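Local coordinates for protein tyrocidine synthase 2 (Brevibacillus parabrevis, PDB 6TA8) that belongs to the nonribosomal peptide synthetase enzymes and is represented by a region with the fold of the condensation-domain family, at residues A[454-457]-A[458-462]; A[261-264]-A[265-269]; A[275-278]-A[279-283]; A[345-348]-A[349-353]. All coordinates share one frame; numbering follows the deposited sequence.

Overall arrangement
All four contacts are single helical turns, or a helix start or end, in one half of the condensation-domain fold, where helices pack beside a mixed six-stranded sheet. Interaction 3, the start of helix 277-293, touches each of the others. L265 CD2 and L266 CD2 of interaction 2 lie 3.6 Å from SD and CE of M277, respectively. Interaction 1 approaches through Y455 OH, 2.9 Å from L281 O in a probable hydrogen bond. Interaction 4 meets the same helix at D279, whose OD1 is 3.3 Å from L350 CD1. Interactions 1 and 2 also touch directly, whereas interactions 2 and 4 do not, their centres being about 22 Å apart.

Interaction 1 of 4, residues A[454-457]-A[458-462]; sequences SYRK and HLLGI
The imidazole of H458 turns back onto the preceding turn and gives its ND1 proton to S454 O, a short bond of 2.7 Å. The N-H points to the oxygen at 155°, and the carbonyl meets the ring at its edge, a little out of plane. This side chain stands in for the main chain: the helix is kinked, and the backbone N of H458 has no bond to the turn before. Placing CG beside its own backbone N (chi1 -72°) carries the ring to that carbonyl, and histidine suits the place because it can offer a donor at this reach. The K457 chain runs alongside, its CE 3.5 Å from H458 CE1. The turn belongs to helix 445-466, the long helix that packs against helix 277-293 in the condensation-domain fold. On the side facing that helix, L459 CD1 sits over one face of the Y455 ring, 4.2 Å from its centroid, a CH-pi contact; the phenol at the far end bonds to L281 O. L459 N bonds to Y455 O and L460 N, almost straight, to R456 O at 3.0 Å, before G461 N again lacks such a bond. On the more exposed flank, L460 CD1 rests 3.7 Å from R456 CG, part of the arginine's aliphatic stem.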
loop_
_atom_site.group_PDB
_atom_site.type_symbol
_atom_site.label_atom_id
_atom_site.label_comp_id
_atom_site.label_asym_id
_atom_site.label_seq_id
_atom_site.Cartn_x
_atom_site.Cartn_y
_atom_site.Cartn_z
ATOM N N SER A 454 -1.653 -23.869 4.040
ATOM C CA SER A 454 -3.091 -24.041 3.864
ATOM C C SER A 454 -3.656 -23.023 2.882
ATOM O O SER A 454 -4.664 -23.295 2.219
ATOM C CB SER A 454 -3.804 -23.932 5.213
ATOM O OG SER A 454 -3.359 -24.935 6.109
ATOM N N TYR A 455 -3.024 -21.852 2.779
ATOM C CA TYR A 455 -3.456 -20.857 1.804
ATOM C C TYR A 455 -3.082 -21.266 0.385
ATOM O O TYR A 455 -3.788 -20.913 -0.567
ATOM C CB TYR A 455 -2.849 -19.496 2.150
ATOM C CG TYR A 455 -3.371 -18.344 1.321
ATOM C CD1 TYR A 455 -4.713 -18.264 0.972
ATOM C CD2 TYR A 455 -2.523 -17.331 0.894
ATOM C CE1 TYR A 455 -5.191 -17.211 0.216
ATOM C CE2 TYR A 455 -2.994 -16.274 0.140
ATOM C CZ TYR A 455 -4.329 -16.219 -0.197
ATOM O OH TYR A 455 -4.803 -15.170 -0.948
ATOM N N ARG A 456 -1.988 -22.012 0.225
ATOM C CA ARG A 456 -1.582 -22.464 -1.101
ATOM C C ARG A 456 -2.415 -23.652 -1.568
ATOM O O ARG A 456 -2.788 -23.726 -2.744
ATOM C CB ARG A 456 -0.094 -22.817 -1.102
ATOM C CG ARG A 456 0.345 -23.651 -2.293
ATOM C CD ARG A 456 1.844 -23.568 -2.502
ATOM N NE ARG A 456 2.582 -23.802 -1.265
ATOM C CZ ARG A 456 3.898 -23.661 -1.146
ATOM N NH1 ARG A 456 4.624 -23.285 -2.190
ATOM N NH2 ARG A 456 4.489 -23.896 0.018
ATOM N N LYS A 457 -2.722 -24.586 -0.663
ATOM C CA LYS A 457 -3.513 -25.754 -1.029
ATOM C C LYS A 457 -4.937 -25.398 -1.434
ATOM O O LYS A 457 -5.630 -26.246 -2.006
ATOM C CB LYS A 457 -3.537 -26.761 0.124
ATOM C CG LYS A 457 -4.496 -26.415 1.252
ATOM C CD LYS A 457 -5.038 -27.676 1.909
ATOM C CE LYS A 457 -5.769 -27.361 3.205
ATOM N NZ LYS A 457 -4.832 -26.971 4.296
ATOM N N HIS A 458 -5.389 -24.177 -1.153
ATOM C CA HIS A 458 -6.684 -23.702 -1.622
ATOM C C HIS A 458 -6.585 -22.854 -2.879
ATOM O O HIS A 458 -7.523 -22.847 -3.683
ATOM C CB HIS A 458 -7.386 -22.899 -0.521
ATOM C CG HIS A 458 -7.893 -23.741 0.608
ATOM N ND1 HIS A 458 -7.228 -23.854 1.810
ATOM C CD2 HIS A 458 -8.998 -24.516 0.716
ATOM C CE1 HIS A 458 -7.902 -24.658 2.611
ATOM N NE2 HIS A 458 -8.981 -25.074 1.971
ATOM N N LEU A 459 -5.474 -22.136 -3.069
ATOM C CA LEU A 459 -5.263 -21.421 -4.323
ATOM C C LEU A 459 -5.110 -22.396 -5.483
ATOM O O LEU A 459 -5.703 -22.207 -6.551
ATOM C CB LEU A 459 -4.033 -20.518 -4.214
ATOM C CG LEU A 459 -4.206 -19.190 -3.478
ATOM C CD1 LEU A 459 -2.874 -18.461 -3.374
ATOM C CD2 LEU A 459 -5.241 -18.324 -4.174
ATOM N N LEU A 460 -4.315 -23.450 -5.288
ATOM C CA LEU A 460 -4.170 -24.470 -6.321
ATOM C C LEU A 460 -5.469 -25.232 -6.540
ATOM O O LEU A 460 -5.748 -25.669 -7.662
ATOM C CB LEU A 460 -3.045 -25.436 -5.949
ATOM C CG LEU A 460 -1.674 -24.807 -5.694
ATOM C CD1 LEU A 460 -0.707 -25.841 -5.140
ATOM C CD2 LEU A 460 -1.129 -24.182 -6.968
ATOM N N GLY A 461 -6.274 -25.400 -5.489
ATOM C CA GLY A 461 -7.545 -26.084 -5.644
ATOM C C GLY A 461 -8.566 -25.275 -6.415
ATOM O O GLY A 461 -9.426 -25.843 -7.095
ATOM N N ILE A 462 -8.490 -23.945 -6.329
ATOM C CA ILE A 462 -9.442 -23.099 -7.039
ATOM C C ILE A 462 -9.102 -23.025 -8.522
ATOM O O ILE A 462 -9.987 -23.140 -9.377
ATOM C CB ILE A 462 -9.492 -21.701 -6.394
ATOM C CG1 ILE A 462 -10.224 -21.757 -5.053
ATOM C CG2 ILE A 462 -10.169 -20.705 -7.323
ATOM C CD1 ILE A 462 -10.285 -20.427 -4.336
#

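Interaction 2 of 4, residues A[261-264]-A[265-269]; sequences QTEN and LLRHV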
loop_
_atom_site.group_PDB
_atom_site.type_symbol
_atom_site.label_atom_id
_atom_site.label_comp_id
_atom_site.label_asym_id
_atom_site.label_seq_id
_atom_site.Cartn_x
_atom_site.Cartn_y
_atom_site.Cartn_z
ATOM N N GLN A 261 1.351 -21.776 -13.105
ATOM C CA GLN A 261 0.209 -21.672 -12.204
ATOM C C GLN A 261 -0.345 -20.254 -12.157
ATOM O O GLN A 261 -1.552 -20.067 -11.968
ATOM C CB GLN A 261 0.600 -22.127 -10.798
ATOM C CG GLN A 261 0.778 -23.628 -10.645
ATOM C CD GLN A 261 1.513 -23.995 -9.369
ATOM O OE1 GLN A 261 2.171 -23.154 -8.755
ATOM N NE2 GLN A 261 1.405 -25.255 -8.964
ATOM N N THR A 262 0.516 -19.249 -12.330
ATOM C CA THR A 262 0.069 -17.863 -12.248
ATOM C C THR A 262 -0.704 -17.444 -13.492
ATOM O O THR A 262 -1.755 -16.801 -13.383
ATOM C CB THR A 262 1.266 -16.935 -12.031
ATOM O OG1 THR A 262 2.078 -17.439 -10.965
ATOM C CG2 THR A 262 0.794 -15.534 -11.679
ATOM N N GLU A 263 -0.203 -17.791 -14.680
ATOM C CA GLU A 263 -0.902 -17.425 -15.908
ATOM C C GLU A 263 -2.237 -18.146 -16.031
ATOM O O GLU A 263 -3.182 -17.600 -16.610
ATOM C CB GLU A 263 -0.023 -17.714 -17.126
ATOM C CG GLU A 263 0.775 -16.512 -17.608
ATOM C CD GLU A 263 -0.103 -15.438 -18.223
ATOM O OE1 GLU A 263 -1.036 -15.789 -18.975
ATOM O OE2 GLU A 263 0.139 -14.242 -17.952
ATOM N N ASN A 264 -2.332 -19.369 -15.502
ATOM C CA ASN A 264 -3.632 -20.024 -15.401
ATOM C C ASN A 264 -4.577 -19.215 -14.524
ATOM O O ASN A 264 -5.766 -19.077 -14.836
ATOM C CB ASN A 264 -3.467 -21.440 -14.848
ATOM C CG ASN A 264 -2.918 -22.411 -15.875
ATOM O OD1 ASN A 264 -2.374 -22.004 -16.903
ATOM N ND2 ASN A 264 -3.058 -23.703 -15.601
ATOM N N LEU A 265 -4.060 -18.661 -13.424
ATOM C CA LEU A 265 -4.859 -17.809 -12.554
ATOM C C LEU A 265 -5.193 -16.473 -13.205
ATOM O O LEU A 265 -6.173 -15.833 -12.810
ATOM C CB LEU A 265 -4.120 -17.585 -11.231
ATOM C CG LEU A 265 -4.884 -17.008 -10.038
ATOM C CD1 LEU A 265 -4.423 -17.662 -8.747
ATOM C CD2 LEU A 265 -4.696 -15.505 -9.957
ATOM N N LEU A 266 -4.415 -16.048 -14.197
ATOM C CA LEU A 266 -4.608 -14.753 -14.838
ATOM C C LEU A 266 -5.400 -14.826 -16.135
ATOM O O LEU A 266 -6.051 -13.841 -16.502
ATOM C CB LEU A 266 -3.251 -14.099 -15.129
ATOM C CG LEU A 266 -2.432 -13.597 -13.940
ATOM C CD1 LEU A 266 -1.012 -13.262 -14.375
ATOM C CD2 LEU A 266 -3.099 -12.388 -13.311
ATOM N N ARG A 267 -5.370 -15.962 -16.835
ATOM C CA ARG A 267 -5.919 -16.046 -18.180
ATOM C C ARG A 267 -6.979 -17.121 -18.374
ATOM O O ARG A 267 -7.776 -17.002 -19.311
ATOM C CB ARG A 267 -4.794 -16.292 -19.200
ATOM C CG ARG A 267 -4.237 -15.031 -19.841
ATOM C CD ARG A 267 -4.597 -14.954 -21.317
ATOM N NE ARG A 267 -6.024 -15.164 -21.551
ATOM C CZ ARG A 267 -6.971 -14.276 -21.266
ATOM N NH1 ARG A 267 -8.243 -14.562 -21.515
ATOM N NH2 ARG A 267 -6.652 -13.101 -20.741
ATOM N N HIS A 268 -7.021 -18.154 -17.532
ATOM C CA HIS A 268 -7.839 -19.327 -17.811
ATOM C C HIS A 268 -8.870 -19.657 -16.739
ATOM O O HIS A 268 -9.638 -20.609 -16.924
ATOM C CB HIS A 268 -6.939 -20.554 -18.031
ATOM C CG HIS A 268 -5.920 -20.370 -19.112
ATOM N ND1 HIS A 268 -4.753 -19.660 -18.923
ATOM C CD2 HIS A 268 -5.890 -20.808 -20.393
ATOM C CE1 HIS A 268 -4.050 -19.667 -20.041
ATOM N NE2 HIS A 268 -4.717 -20.357 -20.949
ATOM N N VAL A 269 -8.919 -18.919 -15.633
ATOM C CA VAL A 269 -9.846 -19.224 -14.548
ATOM C C VAL A 269 -10.820 -18.095 -14.253
ATOM O O VAL A 269 -11.773 -18.308 -13.487
ATOM C CB VAL A 269 -9.099 -19.612 -13.254
ATOM C CG1 VAL A 269 -8.128 -20.753 -13.512
ATOM C CG2 VAL A 269 -8.387 -18.403 -12.672
#
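E263 O is the acceptor on which the last turn converges. R267 N bonds to it at 2.7 Å, while L266 N, at 3.1 Å, and the ring nitrogen H268 ND1, at 3.5 Å, add weak bonds. The imidazole presents its edge to this oxygen, with the acceptor in the ring plane. Next along the chain, N264 O receives H268 N at 3.1 Å, the donor standing above the carbonyl plane, and V269 CG1 packs against the same oxygen. Earlier in the turn Q261 O takes L265 N, and T262 O has a weak bond from L266 N. These bonds close helix 259-267, a short helix beside the six-stranded sheet of this part of the condensation-domain fold: H268 is the first residue to leave helical angles, and its side chain bends back over the end it terminates. Q261 and T262 find partners for their polar ends outside the two segments. T262 OG1 bonds to T258 O and to L432 N, tying the helix to the residue just ahead of it and to strand 431-439, while Q261 OE1 accepts from T258 N. With its hydroxyl thus occupied, T262 turns CG2 to L266 CD1, 4.0 Å away, on the side covered by I427. E263 and R267 lie alongside each other, pointing the same way, yet OE1 touches the arginine stem at CG (3.4 Å) and stays 5.6 Å from R267 NE, too far for a salt bridge.

Interaction 3 of 4, residues A[275-278]-A[279-283]; sequences TEMN and DLLLT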
loop_
_atom_site.group_PDB
_atom_site.type_symbol
_atom_site.label_atom_id
_atom_site.label_comp_id
_atom_site.label_asym_id
_atom_site.label_seq_id
_atom_site.Cartn_x
_atom_site.Cartn_y
_atom_site.Cartn_z
ATOM N N THR A 275 -14.980 -13.523 -12.282
ATOM C CA THR A 275 -14.548 -12.879 -11.056
ATOM C C THR A 275 -13.430 -11.887 -11.358
ATOM O O THR A 275 -13.066 -11.643 -12.511
ATOM C CB THR A 275 -14.078 -13.922 -10.038
ATOM O OG1 THR A 275 -13.093 -14.769 -10.646
ATOM C CG2 THR A 275 -15.245 -14.769 -9.563
ATOM N N GLU A 276 -12.884 -11.306 -10.300
ATOM C CA GLU A 276 -11.669 -10.514 -10.367
ATOM C C GLU A 276 -10.637 -11.133 -9.430
ATOM O O GLU A 276 -10.886 -12.158 -8.790
ATOM C CB GLU A 276 -11.949 -9.048 -10.020
ATOM C CG GLU A 276 -13.120 -8.434 -10.785
ATOM C CD GLU A 276 -12.791 -8.105 -12.235
ATOM O OE1 GLU A 276 -11.699 -8.481 -12.712
ATOM O OE2 GLU A 276 -13.632 -7.465 -12.902
ATOM N N MET A 277 -9.465 -10.500 -9.355
ATOM C CA MET A 277 -8.378 -11.064 -8.560
ATOM C C MET A 277 -8.745 -11.139 -7.083
ATOM O O MET A 277 -8.459 -12.140 -6.415
ATOM C CB MET A 277 -7.106 -10.242 -8.750
ATOM C CG MET A 277 -5.945 -10.725 -7.906
ATOM S SD MET A 277 -5.295 -12.301 -8.484
ATOM C CE MET A 277 -4.780 -11.854 -10.138
ATOM N N ASN A 278 -9.382 -10.093 -6.556
ATOM C CA ASN A 278 -9.687 -10.044 -5.131
ATOM C C ASN A 278 -10.710 -11.092 -4.712
ATOM O O ASN A 278 -10.761 -11.448 -3.530
ATOM C CB ASN A 278 -10.182 -8.649 -4.750
ATOM C CG ASN A 278 -9.046 -7.697 -4.426
ATOM O OD1 ASN A 278 -8.174 -8.009 -3.615
ATOM N ND2 ASN A 278 -9.049 -6.531 -5.061
ATOM N N ASP A 279 -11.519 -11.597 -5.645
ATOM C CA ASP A 279 -12.517 -12.603 -5.293
ATOM C C ASP A 279 -11.861 -13.939 -4.964
ATOM O O ASP A 279 -12.182 -14.567 -3.948
ATOM C CB ASP A 279 -13.525 -12.765 -6.431
ATOM C CG ASP A 279 -14.417 -11.551 -6.600
ATOM O OD1 ASP A 279 -14.656 -10.842 -5.600
ATOM O OD2 ASP A 279 -14.882 -11.307 -7.735
ATOM N N LEU A 280 -10.936 -14.389 -5.813
ATOM C CA LEU A 280 -10.313 -15.694 -5.616
ATOM C C LEU A 280 -9.305 -15.675 -4.473
ATOM O O LEU A 280 -9.173 -16.666 -3.745
ATOM C CB LEU A 280 -9.641 -16.151 -6.911
ATOM C CG LEU A 280 -10.531 -16.155 -8.155
ATOM C CD1 LEU A 280 -9.742 -16.587 -9.381
ATOM C CD2 LEU A 280 -11.742 -17.052 -7.947
ATOM N N LEU A 281 -8.589 -14.563 -4.297
ATOM C CA LEU A 281 -7.586 -14.492 -3.239
ATOM C C LEU A 281 -8.223 -14.446 -1.857
ATOM O O LEU A 281 -7.654 -14.979 -0.898
ATOM C CB LEU A 281 -6.686 -13.274 -3.446
ATOM C CG LEU A 281 -5.722 -13.339 -4.632
ATOM C CD1 LEU A 281 -4.813 -12.121 -4.650
ATOM C CD2 LEU A 281 -4.906 -14.621 -4.593
ATOM N N LEU A 282 -9.394 -13.817 -1.731
ATOM C CA LEU A 282 -10.060 -13.751 -0.435
ATOM C C LEU A 282 -10.830 -15.027 -0.122
ATOM O O LEU A 282 -11.009 -15.365 1.054
ATOM C CB LEU A 282 -10.998 -12.544 -0.383
ATOM C CG LEU A 282 -10.322 -11.175 -0.271
ATOM C CD1 LEU A 282 -11.359 -10.072 -0.115
ATOM C CD2 LEU A 282 -9.333 -11.156 0.884
ATOM N N THR A 283 -11.291 -15.743 -1.150
ATOM C CA THR A 283 -11.969 -17.015 -0.923
ATOM C C THR A 283 -11.004 -18.054 -0.367
ATOM O O THR A 283 -11.297 -18.717 0.634
ATOM C CB THR A 283 -12.606 -17.511 -2.221
ATOM O OG1 THR A 283 -13.521 -16.524 -2.713
ATOM C CG2 THR A 283 -13.355 -18.815 -1.985
#
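The carboxylate of D279 is met from above its plane by the backbone N of E276, which bonds to OD2 at 3.3 Å from 41° out of that plane. The T275 side chain slants across that of D279, T275 CB lying 3.6 Å from D279 OD2. The carbonyl of D279 is a second flat group with company on both faces: T283 OG1, at 2.7 Å, and T283 N reach its oxygen from opposite faces, so the threonine hydroxyl, folded back along the helix, is satisfied by the carbonyl one turn earlier. T275 OG1 fares worse. Its torsion, chi1 53°, sets it between N and carbonyl carbon, 3.8 Å from L280 CD2, buried and without a polar partner in the model. With CG opposite its backbone N (chi1 177°), M277 brings that atom 3.7 Å from L281 CD1, and the bends beyond keep SD close by; a flexible thioether and a leucine fit here because Y387 of the adjoining strand covers both. D279 N in turn bonds to E276 O. An aspartate in the first turn probably also gains from the helix's positive end, and R351 gives it a long, weak ion pair. E276 is the N-cap of helix 277-293, and the D279 carboxylate on its backbone N supplies one half of a capping box.

Interaction 4 of 4, residues A[345-348]-A[349-353]; sequences QTKE and NLRRI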
loop_
_atom_site.group_PDB
_atom_site.type_symbol
_atom_site.label_atom_id
_atom_site.label_comp_id
_atom_site.label_asym_id
_atom_site.label_seq_id
_atom_site.Cartn_x
_atom_site.Cartn_y
_atom_site.Cartn_z
ATOM N N GLN A 345 -20.282 -17.054 -3.064
ATOM C CA GLN A 345 -20.600 -16.381 -1.808
ATOM C C GLN A 345 -19.706 -15.166 -1.601
ATOM O O GLN A 345 -20.183 -14.080 -1.252
ATOM C CB GLN A 345 -20.459 -17.361 -0.645
ATOM C CG GLN A 345 -20.314 -16.704 0.714
ATOM C CD GLN A 345 -21.639 -16.543 1.421
ATOM O OE1 GLN A 345 -22.604 -17.248 1.123
ATOM N NE2 GLN A 345 -21.695 -15.615 2.369
ATOM N N THR A 346 -18.399 -15.329 -1.822
ATOM C CA THR A 346 -17.469 -14.223 -1.618
ATOM C C THR A 346 -17.560 -13.205 -2.748
ATOM O O THR A 346 -17.496 -11.994 -2.505
ATOM C CB THR A 346 -16.045 -14.765 -1.485
ATOM O OG1 THR A 346 -15.934 -15.515 -0.269
ATOM C CG2 THR A 346 -15.029 -13.628 -1.466
ATOM N N LYS A 347 -17.718 -13.677 -3.988
ATOM C CA LYS A 347 -17.818 -12.765 -5.124
ATOM C C LYS A 347 -18.994 -11.810 -4.959
ATOM O O LYS A 347 -18.858 -10.598 -5.160
ATOM C CB LYS A 347 -17.937 -13.565 -6.423
ATOM C CG LYS A 347 -18.816 -12.929 -7.492
ATOM C CD LYS A 347 -18.116 -11.783 -8.206
ATOM C CE LYS A 347 -18.928 -11.314 -9.404
ATOM N NZ LYS A 347 -20.362 -11.098 -9.057
ATOM N N GLU A 348 -20.160 -12.338 -4.583
ATOM C CA GLU A 348 -21.314 -11.486 -4.336
ATOM C C GLU A 348 -21.224 -10.758 -3.003
ATOM O O GLU A 348 -21.946 -9.776 -2.799
ATOM C CB GLU A 348 -22.603 -12.311 -4.393
ATOM C CG GLU A 348 -22.813 -13.044 -5.711
ATOM C CD GLU A 348 -22.820 -12.113 -6.910
ATOM O OE1 GLU A 348 -23.324 -10.976 -6.784
ATOM O OE2 GLU A 348 -22.321 -12.518 -7.982
ATOM N N ASN A 349 -20.359 -11.215 -2.094
ATOM C CA ASN A 349 -20.162 -10.503 -0.836
ATOM C C ASN A 349 -19.501 -9.149 -1.069
ATOM O O ASN A 349 -19.892 -8.148 -0.458
ATOM C CB ASN A 349 -19.327 -11.358 0.119
ATOM C CG ASN A 349 -18.919 -10.611 1.373
ATOM O OD1 ASN A 349 -19.671 -9.790 1.896
ATOM N ND2 ASN A 349 -17.718 -10.895 1.863
ATOM N N LEU A 350 -18.507 -9.099 -1.958
ATOM C CA LEU A 350 -17.801 -7.850 -2.219
ATOM C C LEU A 350 -18.583 -6.928 -3.148
ATOM O O LEU A 350 -18.421 -5.705 -3.076
ATOM C CB LEU A 350 -16.418 -8.143 -2.801
ATOM C CG LEU A 350 -15.467 -8.891 -1.862
ATOM C CD1 LEU A 350 -14.302 -9.491 -2.632
ATOM C CD2 LEU A 350 -14.964 -7.978 -0.755
ATOM N N ARG A 351 -19.427 -7.486 -4.020
ATOM C CA ARG A 351 -20.281 -6.644 -4.852
ATOM C C ARG A 351 -21.294 -5.875 -4.013
ATOM O O ARG A 351 -21.701 -4.771 -4.391
ATOM C CB ARG A 351 -20.997 -7.491 -5.903
ATOM C CG ARG A 351 -20.068 -8.213 -6.866
ATOM C CD ARG A 351 -19.366 -7.244 -7.801
ATOM N NE ARG A 351 -18.547 -7.941 -8.787
ATOM C CZ ARG A 351 -17.221 -8.023 -8.735
ATOM N NH1 ARG A 351 -16.558 -7.446 -7.743
ATOM N NH2 ARG A 351 -16.559 -8.681 -9.677
ATOM N N ARG A 352 -21.708 -6.440 -2.876
ATOM C CA ARG A 352 -22.593 -5.732 -1.959
ATOM C C ARG A 352 -21.929 -4.500 -1.354
ATOM O O ARG A 352 -22.632 -3.589 -0.906
ATOM C CB ARG A 352 -23.054 -6.682 -0.851
ATOM C CG ARG A 352 -24.234 -6.182 -0.034
ATOM C CD ARG A 352 -24.492 -7.068 1.179
ATOM N NE ARG A 352 -24.964 -8.398 0.806
ATOM C CZ ARG A 352 -24.289 -9.523 1.026
ATOM N NH1 ARG A 352 -23.105 -9.488 1.622
ATOM N NH2 ARG A 352 -24.803 -10.687 0.652
ATOM N N ILE A 353 -20.603 -4.448 -1.339
ATOM C CA ILE A 353 -19.894 -3.296 -0.768
ATOM C C ILE A 353 -20.000 -2.116 -1.729
ATOM O O ILE A 353 -19.737 -2.278 -2.934
ATOM C CB ILE A 353 -18.431 -3.651 -0.493
ATOM C CG1 ILE A 353 -18.343 -4.959 0.297
ATOM C CG2 ILE A 353 -17.734 -2.520 0.253
ATOM C CD1 ILE A 353 -16.949 -5.292 0.787
#
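K347 lays its aliphatic chain over one face of the R351 guanidinium. CD stands 3.5 Å above that plane, offset toward the rim, and CE comes 3.5 Å from R351 NE, the two side chains crossing at a slant. Bends at chi2 (77°) and chi4 carry the lysine across the arginine, so that methylene carbons, CD and CE, cover the flat group, with the ammonium close behind. K347 NZ ends 3.7 Å from R351 NE, a closeness of like charges that E348 probably eases: K347 NZ forms a 2.6 Å salt bridge to E348 OE2, arriving from above the carboxylate plane. A long flexible lysine suits this position because its methylenes can cover the guanidinium while its ammonium reaches the carboxylate, and its side chain also packs against D279 of helix 277-293. The turn is the last part of helix 339-351, which touches helix 277-293 and the outer strand 325-332 in the condensation-domain fold. On the inner side T346 touches T283, and L350 touches L282, of that neighbouring helix, a small threonine and a branched leucine suiting a packed face. Their backbones are joined by L350 N to T346 O, 3.1 Å long. Other backbone bonds are weak: N349 N to both Q345 O and T346 O, R351 N to K347 O and R352 N to E348 O. N349 CB lies 3.2 Å from Q345 O, and the side chain touches V329 of the strand. R352 folds its guanidinium back so that E348 O lies over one of its faces, while its side chain also touches Y223 of helix 221-229.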